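Local coordinates for protein citrate synthase (Metallosphaera sedula, PDB 6ABW) that probably catalyses the condensation of oxaloacetate with acetyl-CoA and water to give citrate and CoA, feeding the tricarboxylic acid cycle, at residues E57-H61 / Q73-K78; L62-G66 / R129-V133; Y96-S102 / A149-P155; F112-S116 / D213-V219. All coordinates share one frame; numbering follows the deposited sequence.

Contact 1. Residues E57-H61 / Q73-K78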
# COMPACT_ATOMS: atom_id res chain seq x y z
N GLU A 57 -20.53 8.01 14.81
CA GLU A 57 -20.27 6.87 15.74
C GLU A 57 -21.25 5.73 15.56
O GLU A 57 -20.90 4.57 15.52
CB GLU A 57 -20.33 7.32 17.20
CG GLU A 57 -19.22 8.30 17.56
CD GLU A 57 -19.59 9.80 17.52
OE1 GLU A 57 -20.30 10.24 16.59
OE2 GLU A 57 -19.08 10.58 18.37
N GLU A 58 -22.52 6.09 15.37
CA GLU A 58 -23.53 5.10 15.08
C GLU A 58 -23.35 4.39 13.77
O GLU A 58 -23.55 3.21 13.69
CB GLU A 58 -24.96 5.70 15.20
CG GLU A 58 -25.36 6.04 16.64
CD GLU A 58 -26.65 6.89 16.72
OE1 GLU A 58 -27.73 6.30 17.05
OE2 GLU A 58 -26.63 8.12 16.38
N VAL A 59 -22.90 5.11 12.74
CA VAL A 59 -22.62 4.50 11.49
C VAL A 59 -21.33 3.63 11.53
O VAL A 59 -21.27 2.60 10.89
CB VAL A 59 -22.58 5.59 10.34
CG1 VAL A 59 -22.06 5.00 9.06
CG2 VAL A 59 -23.94 6.19 10.10
N VAL A 60 -20.34 4.03 12.32
CA VAL A 60 -19.19 3.15 12.57
C VAL A 60 -19.66 1.79 13.11
O VAL A 60 -19.33 0.75 12.61
CB VAL A 60 -18.25 3.81 13.57
CG1 VAL A 60 -17.17 2.84 13.99
CG2 VAL A 60 -17.58 5.05 12.94
N HIS A 61 -20.56 1.84 14.12
CA HIS A 61 -21.13 0.60 14.69
C HIS A 61 -21.92 -0.20 13.67
O HIS A 61 -21.75 -1.40 13.56
CB HIS A 61 -21.94 0.95 15.95
CG HIS A 61 -22.31 -0.23 16.77
ND1 HIS A 61 -23.22 -1.17 16.36
CD2 HIS A 61 -21.76 -0.72 17.92
CE1 HIS A 61 -23.27 -2.16 17.24
NE2 HIS A 61 -22.39 -1.91 18.19
N GLN A 73 -24.09 -0.11 23.81
CA GLN A 73 -23.15 -0.35 22.72
C GLN A 73 -22.50 0.96 22.30
O GLN A 73 -21.24 1.03 22.11
CB GLN A 73 -23.74 -1.05 21.54
CG GLN A 73 -24.04 -2.49 21.79
CD GLN A 73 -24.88 -3.15 20.72
OE1 GLN A 73 -25.66 -2.53 19.99
NE2 GLN A 73 -24.77 -4.44 20.68
N LEU A 74 -23.29 2.00 22.17
CA LEU A 74 -22.78 3.29 21.75
C LEU A 74 -21.80 3.86 22.74
O LEU A 74 -20.78 4.42 22.40
CB LEU A 74 -23.89 4.28 21.54
CG LEU A 74 -23.52 5.66 21.03
CD1 LEU A 74 -22.67 5.64 19.74
CD2 LEU A 74 -24.77 6.43 20.76
N GLN A 75 -22.16 3.75 24.01
CA GLN A 75 -21.27 4.15 25.08
C GLN A 75 -19.90 3.47 25.09
O GLN A 75 -18.88 4.16 25.34
CB GLN A 75 -22.00 3.94 26.41
CG GLN A 75 -21.30 4.29 27.69
CD GLN A 75 -22.08 3.69 28.90
OE1 GLN A 75 -21.45 3.26 29.88
NE2 GLN A 75 -23.44 3.59 28.79
N ARG A 76 -19.86 2.16 24.88
CA ARG A 76 -18.60 1.42 24.86
C ARG A 76 -17.77 1.86 23.64
O ARG A 76 -16.55 2.03 23.75
CB ARG A 76 -18.82 -0.10 24.79
CG ARG A 76 -19.12 -0.73 26.18
CD ARG A 76 -19.32 -2.24 26.07
NE ARG A 76 -20.75 -2.58 26.05
CZ ARG A 76 -21.40 -3.26 25.09
NH1 ARG A 76 -20.80 -3.76 24.01
NH2 ARG A 76 -22.70 -3.48 25.23
N LEU A 77 -18.45 2.09 22.52
CA LEU A 77 -17.79 2.57 21.30
C LEU A 77 -17.18 3.92 21.48
O LEU A 77 -16.05 4.12 21.08
CB LEU A 77 -18.76 2.59 20.13
CG LEU A 77 -18.25 3.30 18.85
CD1 LEU A 77 -17.06 2.57 18.40
CD2 LEU A 77 -19.33 3.17 17.80
N LYS A 78 -17.92 4.87 22.03
CA LYS A 78 -17.38 6.15 22.33
C LYS A 78 -16.17 6.15 23.27
O LYS A 78 -15.22 6.90 23.01
CB LYS A 78 -18.46 7.03 22.90
CG LYS A 78 -19.47 7.43 21.85
CD LYS A 78 -20.56 8.24 22.50
CE LYS A 78 -21.42 8.89 21.42
NZ LYS A 78 -22.49 9.64 22.12
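Helices 56-65 and 71-84, consecutive in the largely helical body of citrate synthase, pack steeply across each other here, their short segments 102° apart with axes 10.2 Å apart. The contact is buried and has no hydrogen bond between its halves. Leu77 points into it: with CG anti to the backbone N (chi1 170°), its CD2 is carried against the first helix, 3.9 Å from His61 CB and beside the carbonyl O of Glu57. Leu74 sends CD1 to the aliphatic part of the glutamates, 3.8 Å from Glu57 CB and 4.1 Å from Glu58 CG. The His61 ring crosses the Gln73 side chain at about a right angle, ring and amide planes 35° apart, with NE2 3.7 Å from Gln73 CB. They make no hydrogen bond to each other; His61 ND1 is bonded to Asp67 O, and Gln73 OE1 accepts from Thr70 N, both in the connection between the helices. The glutamate carboxylates likewise turn elsewhere, Glu57 to Phe164 N and Glu58 to Arg389 of the second subunit. Helix 342-365 lies beside the first helix, where Leu352 meets Val59 and Val60, while Ile386 of the second subunit packs on Leu74.

Contact 2. Residues L62-G66 / R129-V133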
# COMPACT_ATOMS: atom_id res chain seq x y z
N LEU A 62 -22.72 0.46 12.83
CA LEU A 62 -23.45 -0.21 11.78
C LEU A 62 -22.58 -0.92 10.77
O LEU A 62 -22.86 -2.04 10.39
CB LEU A 62 -24.35 0.83 11.07
CG LEU A 62 -25.09 0.42 9.83
CD1 LEU A 62 -26.12 -0.64 10.23
CD2 LEU A 62 -25.71 1.68 9.20
N MET A 63 -21.53 -0.25 10.30
CA MET A 63 -20.64 -0.85 9.34
C MET A 63 -19.80 -1.98 9.89
O MET A 63 -19.54 -2.94 9.21
CB MET A 63 -19.74 0.21 8.74
CG MET A 63 -20.53 1.22 7.95
SD MET A 63 -19.69 1.41 6.37
CE MET A 63 -21.03 0.87 5.31
N LEU A 64 -19.38 -1.86 11.12
CA LEU A 64 -18.51 -2.89 11.73
C LEU A 64 -19.31 -4.05 12.34
O LEU A 64 -18.82 -5.14 12.37
CB LEU A 64 -17.62 -2.26 12.77
CG LEU A 64 -16.58 -1.33 12.22
CD1 LEU A 64 -15.81 -0.79 13.38
CD2 LEU A 64 -15.65 -1.99 11.25
N TYR A 65 -20.49 -3.79 12.87
CA TYR A 65 -21.26 -4.81 13.60
C TYR A 65 -22.57 -5.19 12.95
O TYR A 65 -23.16 -6.17 13.38
CB TYR A 65 -21.53 -4.39 15.01
CG TYR A 65 -20.32 -4.23 15.85
CD1 TYR A 65 -19.66 -3.04 15.88
CD2 TYR A 65 -19.80 -5.27 16.62
CE1 TYR A 65 -18.51 -2.87 16.61
CE2 TYR A 65 -18.63 -5.06 17.41
CZ TYR A 65 -17.98 -3.86 17.38
OH TYR A 65 -16.82 -3.46 18.10
N GLY A 66 -23.03 -4.43 11.96
CA GLY A 66 -24.20 -4.83 11.17
C GLY A 66 -25.53 -4.25 11.61
O GLY A 66 -26.52 -4.47 10.92
N ARG A 129 -12.88 -5.83 15.07
CA ARG A 129 -13.72 -4.66 15.04
C ARG A 129 -13.23 -3.65 16.04
O ARG A 129 -13.21 -2.49 15.72
CB ARG A 129 -15.20 -5.05 15.20
CG ARG A 129 -15.71 -5.87 14.05
CD ARG A 129 -17.04 -6.59 14.41
NE ARG A 129 -17.48 -7.38 13.29
CZ ARG A 129 -16.88 -8.49 12.90
NH1 ARG A 129 -15.83 -9.01 13.58
NH2 ARG A 129 -17.25 -9.06 11.80
N ASP A 130 -12.78 -4.10 17.23
CA ASP A 130 -12.17 -3.20 18.19
C ASP A 130 -10.92 -2.53 17.57
O ASP A 130 -10.66 -1.35 17.84
CB ASP A 130 -11.73 -3.91 19.48
CG ASP A 130 -12.93 -4.46 20.36
OD1 ASP A 130 -14.10 -4.00 20.31
OD2 ASP A 130 -12.64 -5.39 21.16
N ASN A 131 -10.09 -3.30 16.87
CA ASN A 131 -8.89 -2.74 16.19
C ASN A 131 -9.28 -1.69 15.15
O ASN A 131 -8.64 -0.69 15.04
CB ASN A 131 -8.06 -3.86 15.54
CG ASN A 131 -7.41 -4.81 16.60
OD1 ASN A 131 -7.04 -5.96 16.30
ND2 ASN A 131 -7.28 -4.34 17.79
N ALA A 132 -10.36 -1.92 14.41
CA ALA A 132 -10.85 -0.94 13.42
C ALA A 132 -11.35 0.36 14.06
O ALA A 132 -11.10 1.49 13.57
CB ALA A 132 -11.92 -1.57 12.60
N VAL A 133 -12.06 0.23 15.20
CA VAL A 133 -12.53 1.41 15.95
C VAL A 133 -11.39 2.29 16.38
O VAL A 133 -11.42 3.50 16.23
CB VAL A 133 -13.38 1.02 17.18
CG1 VAL A 133 -13.64 2.23 18.10
CG2 VAL A 133 -14.73 0.50 16.70
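The carbonyl O of Leu64, in the last turn of helix 56-65, lies 2.8 Å from Arg129 NE, near the guanidinium plane; the N-H points poorly at it (127°), and the bond is weak. This joins the end of one helix to the start of another, helix 128-151, within the helical bundle of the citrate synthase fold. Gly66 ends the first helix with a positive phi of 95°, a conformation in which a side chain would press on the carbonyl O of Tyr65. Arg129 runs extended from CG to NE, and the extended chain crosses the Tyr65 ring obliquely on its way to the carbonyl. Its CD sits over one face, displaced toward the rim, as a CH-pi contact 4.0 Å from the Tyr65 ring centroid, with ring and guanidinium planes 53° apart. The far end of the guanidinium is held by Glu363 of helix 342-365, which forms a salt bridge with NH2, an arrangement that is likely to restrain the arginine. The Tyr65 ring also stacks with that of His61. Beyond the polar contact, the Leu64 side chain enters the apolar side of helix 128-151, branching over two residues one turn beyond Arg129: CD2 reaches Ala132 CB at 4.0 Å, and CD1 meets Val133 CG2 at 3.7 Å.

Contact 3. Residues Y96-S102 / A149-P155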
# COMPACT_ATOMS: atom_id res chain seq x y z
N TYR A 96 5.39 16.00 11.06
CA TYR A 96 5.99 17.33 11.10
C TYR A 96 7.40 17.35 10.50
O TYR A 96 7.92 18.42 10.26
CB TYR A 96 6.05 17.86 12.55
CG TYR A 96 4.75 18.52 12.93
CD1 TYR A 96 3.67 17.75 13.36
CD2 TYR A 96 4.60 19.87 12.85
CE1 TYR A 96 2.45 18.32 13.71
CE2 TYR A 96 3.39 20.47 13.22
CZ TYR A 96 2.33 19.69 13.61
OH TYR A 96 1.17 20.29 13.98
N SER A 97 7.97 16.21 10.15
CA SER A 97 9.30 16.24 9.52
C SER A 97 9.25 16.16 7.97
O SER A 97 10.25 16.41 7.32
CB SER A 97 10.15 15.14 10.09
OG SER A 97 9.75 13.96 9.52
N LEU A 98 8.08 15.84 7.41
CA LEU A 98 7.91 15.87 5.94
C LEU A 98 7.88 17.31 5.44
O LEU A 98 7.54 18.22 6.19
CB LEU A 98 6.68 15.09 5.57
CG LEU A 98 6.78 13.58 5.82
CD1 LEU A 98 5.41 12.90 5.62
CD2 LEU A 98 7.77 12.96 4.85
N PRO A 99 8.27 17.55 4.19
CA PRO A 99 8.14 18.91 3.66
C PRO A 99 6.72 19.41 3.74
O PRO A 99 5.79 18.66 3.52
CB PRO A 99 8.55 18.80 2.19
CG PRO A 99 9.36 17.57 2.14
CD PRO A 99 8.86 16.64 3.24
N ARG A 100 6.57 20.65 4.14
CA ARG A 100 5.26 21.20 4.40
C ARG A 100 4.40 21.30 3.14
O ARG A 100 3.18 21.39 3.26
CB ARG A 100 5.34 22.56 5.11
CG ARG A 100 5.72 22.44 6.60
CD ARG A 100 5.86 23.80 7.26
NE ARG A 100 4.64 24.56 7.03
CZ ARG A 100 4.49 25.87 7.19
NH1 ARG A 100 5.49 26.61 7.67
NH2 ARG A 100 3.31 26.44 6.92
N ASP A 101 5.01 21.29 1.96
CA ASP A 101 4.26 21.29 0.72
C ASP A 101 3.93 19.86 0.24
O ASP A 101 3.43 19.74 -0.85
CB ASP A 101 4.92 22.14 -0.39
CG ASP A 101 6.23 21.59 -0.93
OD1 ASP A 101 6.86 20.69 -0.30
OD2 ASP A 101 6.68 22.10 -1.99
N SER A 102 4.17 18.82 1.04
CA SER A 102 3.91 17.43 0.57
C SER A 102 2.41 17.18 0.43
O SER A 102 1.62 17.79 1.15
CB SER A 102 4.41 16.39 1.58
OG SER A 102 5.72 16.64 1.98
N ALA A 149 0.50 20.56 10.66
CA ALA A 149 1.82 20.59 10.07
C ALA A 149 1.96 21.43 8.84
O ALA A 149 2.91 22.23 8.70
CB ALA A 149 2.37 19.22 9.83
N LYS A 150 1.03 21.27 7.91
CA LYS A 150 1.09 22.00 6.66
C LYS A 150 0.88 23.52 6.90
O LYS A 150 1.49 24.33 6.20
CB LYS A 150 0.11 21.43 5.65
CG LYS A 150 0.58 20.10 5.09
CD LYS A 150 -0.45 19.50 4.10
CE LYS A 150 -0.47 20.17 2.74
NZ LYS A 150 0.81 20.27 1.97
N GLU A 151 0.12 23.86 7.90
CA GLU A 151 -0.15 25.23 8.27
C GLU A 151 0.96 25.80 9.21
O GLU A 151 0.95 27.00 9.46
CB GLU A 151 -1.49 25.31 8.97
CG GLU A 151 -2.76 25.03 8.20
CD GLU A 151 -3.19 26.10 7.18
OE1 GLU A 151 -2.53 26.26 6.08
OE2 GLU A 151 -4.28 26.72 7.45
N GLY A 152 1.87 24.98 9.73
CA GLY A 152 2.97 25.41 10.61
C GLY A 152 2.47 25.73 12.00
O GLY A 152 3.02 26.59 12.64
N LYS A 153 1.43 25.03 12.47
CA LYS A 153 0.93 25.19 13.85
C LYS A 153 1.41 24.06 14.73
O LYS A 153 1.75 22.96 14.28
CB LYS A 153 -0.59 25.12 13.88
CG LYS A 153 -1.30 26.27 13.19
CD LYS A 153 -2.81 25.99 13.32
CE LYS A 153 -3.71 27.20 13.20
NZ LYS A 153 -3.37 27.92 11.96
N LYS A 154 1.38 24.29 16.04
CA LYS A 154 1.73 23.28 16.97
C LYS A 154 0.79 22.05 16.93
O LYS A 154 -0.40 22.21 16.64
CB LYS A 154 1.64 23.94 18.36
CG LYS A 154 2.27 23.17 19.48
CD LYS A 154 2.74 24.05 20.66
CE LYS A 154 1.74 25.12 21.07
NZ LYS A 154 0.32 24.63 21.21
N PRO A 155 1.30 20.82 17.22
CA PRO A 155 0.38 19.65 17.19
C PRO A 155 -0.82 19.74 18.14
O PRO A 155 -0.78 20.46 19.16
CB PRO A 155 1.25 18.46 17.57
CG PRO A 155 2.64 18.95 17.57
CD PRO A 155 2.68 20.42 17.44
O HOH W 1 1.40 23.93 2.88
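Tyr96 and Arg100 each deliver side-chain donors to backbone carbonyls at and just beyond the end of helix 128-151, and Lys150 donates in the opposite direction. Tyr96 OH donates to Lys153 O at 2.7 Å. Arg100 grips Lys150 O side-on, Arg100 NH2 2.9 Å from Lys150 O and Arg100 NE 3.3 Å from Lys150 O; both lie above the same face of the carbonyl plane, while the oxygen stays in the guanidinium plane. Lys150, bent at chi3 and chi4, curls its NZ between two carbonyls, 2.7 Å from Ser102 O and 2.9 Å from Arg100 O. The helix ends in a Schellman motif with Gly152 at positive phi, facing a type I turn from Pro99 to Ser102. In that turn Pro99 O accepts both the N-H and the hydroxyl of Ser102. A water donates to Arg100 O and, weakly, to Lys150 O. The Tyr96 ring lies flat on Ala149, whose CB stands over its centre, 3.6 Å from the ring centroid; Pro155 CG approaches CE1. Replacing Tyr96 by an alanine would probably leave Lys153 O without this donor and open a gap between Ala149 and Pro155. Lys150 also makes a cation-pi contact with Tyr340.

Contact 4. Residues F112-S116 / D213-V219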
# COMPACT_ATOMS: atom_id res chain seq x y z
N PHE A 112 0.26 6.41 8.74
CA PHE A 112 -0.38 5.10 8.88
C PHE A 112 0.64 3.97 8.79
O PHE A 112 0.43 2.95 9.45
CB PHE A 112 -1.54 4.92 7.90
CG PHE A 112 -2.82 5.33 8.48
CD1 PHE A 112 -3.21 6.63 8.52
CD2 PHE A 112 -3.58 4.36 9.17
CE1 PHE A 112 -4.39 6.99 9.17
CE2 PHE A 112 -4.75 4.72 9.84
CZ PHE A 112 -5.13 6.03 9.88
N SER A 113 1.76 4.17 8.06
CA SER A 113 2.81 3.11 8.04
C SER A 113 3.45 3.03 9.41
O SER A 113 3.67 1.93 9.92
CB SER A 113 3.94 3.24 6.97
OG SER A 113 3.39 3.49 5.68
N ALA A 114 3.68 4.18 10.03
CA ALA A 114 4.21 4.19 11.39
C ALA A 114 3.28 3.61 12.40
O ALA A 114 3.68 2.86 13.26
CB ALA A 114 4.63 5.61 11.79
N LEU A 115 2.00 3.93 12.32
CA LEU A 115 0.96 3.30 13.15
C LEU A 115 0.91 1.79 12.93
O LEU A 115 0.76 1.04 13.87
CB LEU A 115 -0.39 3.94 12.89
CG LEU A 115 -0.62 5.40 13.28
CD1 LEU A 115 -1.96 5.83 12.72
CD2 LEU A 115 -0.56 5.51 14.77
N SER A 116 1.08 1.32 11.69
CA SER A 116 1.16 -0.07 11.47
C SER A 116 2.32 -0.77 12.21
O SER A 116 2.13 -1.85 12.79
CB SER A 116 1.10 -0.38 9.98
OG SER A 116 1.17 -1.75 9.70
N ASP A 213 -1.67 -6.59 8.71
CA ASP A 213 -2.52 -5.91 9.69
C ASP A 213 -3.39 -4.78 9.09
O ASP A 213 -3.12 -4.26 8.02
CB ASP A 213 -1.71 -5.39 10.85
CG ASP A 213 -0.69 -4.31 10.45
OD1 ASP A 213 -1.09 -3.14 10.34
OD2 ASP A 213 0.49 -4.61 10.25
N ILE A 214 -4.49 -4.52 9.77
CA ILE A 214 -5.44 -3.54 9.31
C ILE A 214 -4.88 -2.14 9.02
O ILE A 214 -5.34 -1.46 8.11
CB ILE A 214 -6.69 -3.53 10.24
CG1 ILE A 214 -7.87 -2.95 9.50
CG2 ILE A 214 -6.37 -2.82 11.55
CD1 ILE A 214 -9.22 -3.38 10.11
N TYR A 215 -3.89 -1.69 9.78
CA TYR A 215 -3.26 -0.44 9.48
C TYR A 215 -2.53 -0.44 8.11
O TYR A 215 -2.64 0.56 7.37
CB TYR A 215 -2.27 -0.04 10.57
CG TYR A 215 -2.96 0.37 11.88
CD1 TYR A 215 -3.31 -0.57 12.81
CD2 TYR A 215 -3.27 1.70 12.16
CE1 TYR A 215 -3.97 -0.23 14.01
CE2 TYR A 215 -3.85 2.05 13.35
CZ TYR A 215 -4.24 1.09 14.27
OH TYR A 215 -4.90 1.45 15.48
N SER A 216 -1.86 -1.56 7.78
CA SER A 216 -1.17 -1.72 6.50
C SER A 216 -2.17 -1.84 5.35
O SER A 216 -1.86 -1.38 4.27
CB SER A 216 -0.17 -2.88 6.49
OG SER A 216 1.04 -2.37 7.05
N CYS A 217 -3.35 -2.41 5.61
CA CYS A 217 -4.43 -2.36 4.63
C CYS A 217 -4.80 -0.92 4.29
O CYS A 217 -4.92 -0.58 3.11
CB CYS A 217 -5.64 -3.19 5.08
SG CYS A 217 -5.25 -4.94 5.31
N VAL A 218 -4.95 -0.07 5.30
CA VAL A 218 -5.18 1.36 5.07
C VAL A 218 -3.98 2.04 4.37
O VAL A 218 -4.19 2.90 3.53
CB VAL A 218 -5.63 2.08 6.37
CG1 VAL A 218 -5.77 3.56 6.15
CG2 VAL A 218 -6.95 1.48 6.76
N VAL A 219 -2.75 1.69 4.70
CA VAL A 219 -1.58 2.23 4.00
C VAL A 219 -1.70 1.98 2.49
O VAL A 219 -1.51 2.92 1.67
CB VAL A 219 -0.25 1.66 4.52
CG1 VAL A 219 0.94 2.00 3.66
CG2 VAL A 219 -0.06 2.15 5.89
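The Phe112 ring is sandwiched between aliphatic groups: Val218 CG1 lies over one face, displaced toward the rim and 4.1 Å from the ring centroid, in a CH-pi contact, and CD1 of Leu115 covers the opposite face over the centre. Phe112 and Tyr215 cross at about a right angle, with Phe112 CD2 at the edge of the tyrosine ring, 4.0 Å from Tyr215 CD2. The carbonyl O of Leu115 stands over one face of that ring toward its rim, and Leu115 CB touches Tyr215 CD2 at 3.7 Å. The tyrosine hydroxyl is bonded to Arg138 of helix 128-151. Nearby, Val219 CG2 fits against Phe112 CB, and Ser116 CB comes within 3.4 Å of Tyr215 CB, where the backbones are closest.

At this same end, beside Ser116, Asp213 is the N-cap of helix 214-225. With CG between the backbone N and the carbonyl carbon (chi1 63°), its OD1 turns back to accept the N-H of Ser216 from above the carboxylate plane. The same oxygen receives the hydroxyl of Ser116, on its syn lone pair, at 2.7 Å. OD2 is salt-bridged to Lys226 of the second subunit. An alanine at Asp213 would probably leave Ser216 N uncapped and the lysine of the second subunit without its carboxylate mate.

Ser113 meets its own copy in the second subunit, and Val219 does the same. The near-antiparallel pair, 162° apart with axes 8.2 Å apart, is thus part of the helical dimer interface characteristic of citrate synthases.

Contacts 1, 2 and 4 form a connected run, whereas contact 3 stands apart. Contacts 1 and 2 share helix 56-65, their centres 9 Å apart, and they touch where Leu77 CD1 meets Val133 CG1. Contact 2 in turn touches contact 4, with Ala132 CB 4.1 Å from Ile214 CD1 and centres 16 Å apart. Contact 3 uses the far end of the helix 128-151 that contact 2 uses near its start; their centres lie 31 Å apart, and the nearest atoms of contacts 3 and 4 are about 9 Å apart. All four have residues within reach of the second subunit, and all lie away from the acetyl-CoA site, which includes Arg264 and Phe268, and from the predicted active-site His270 and Asp325.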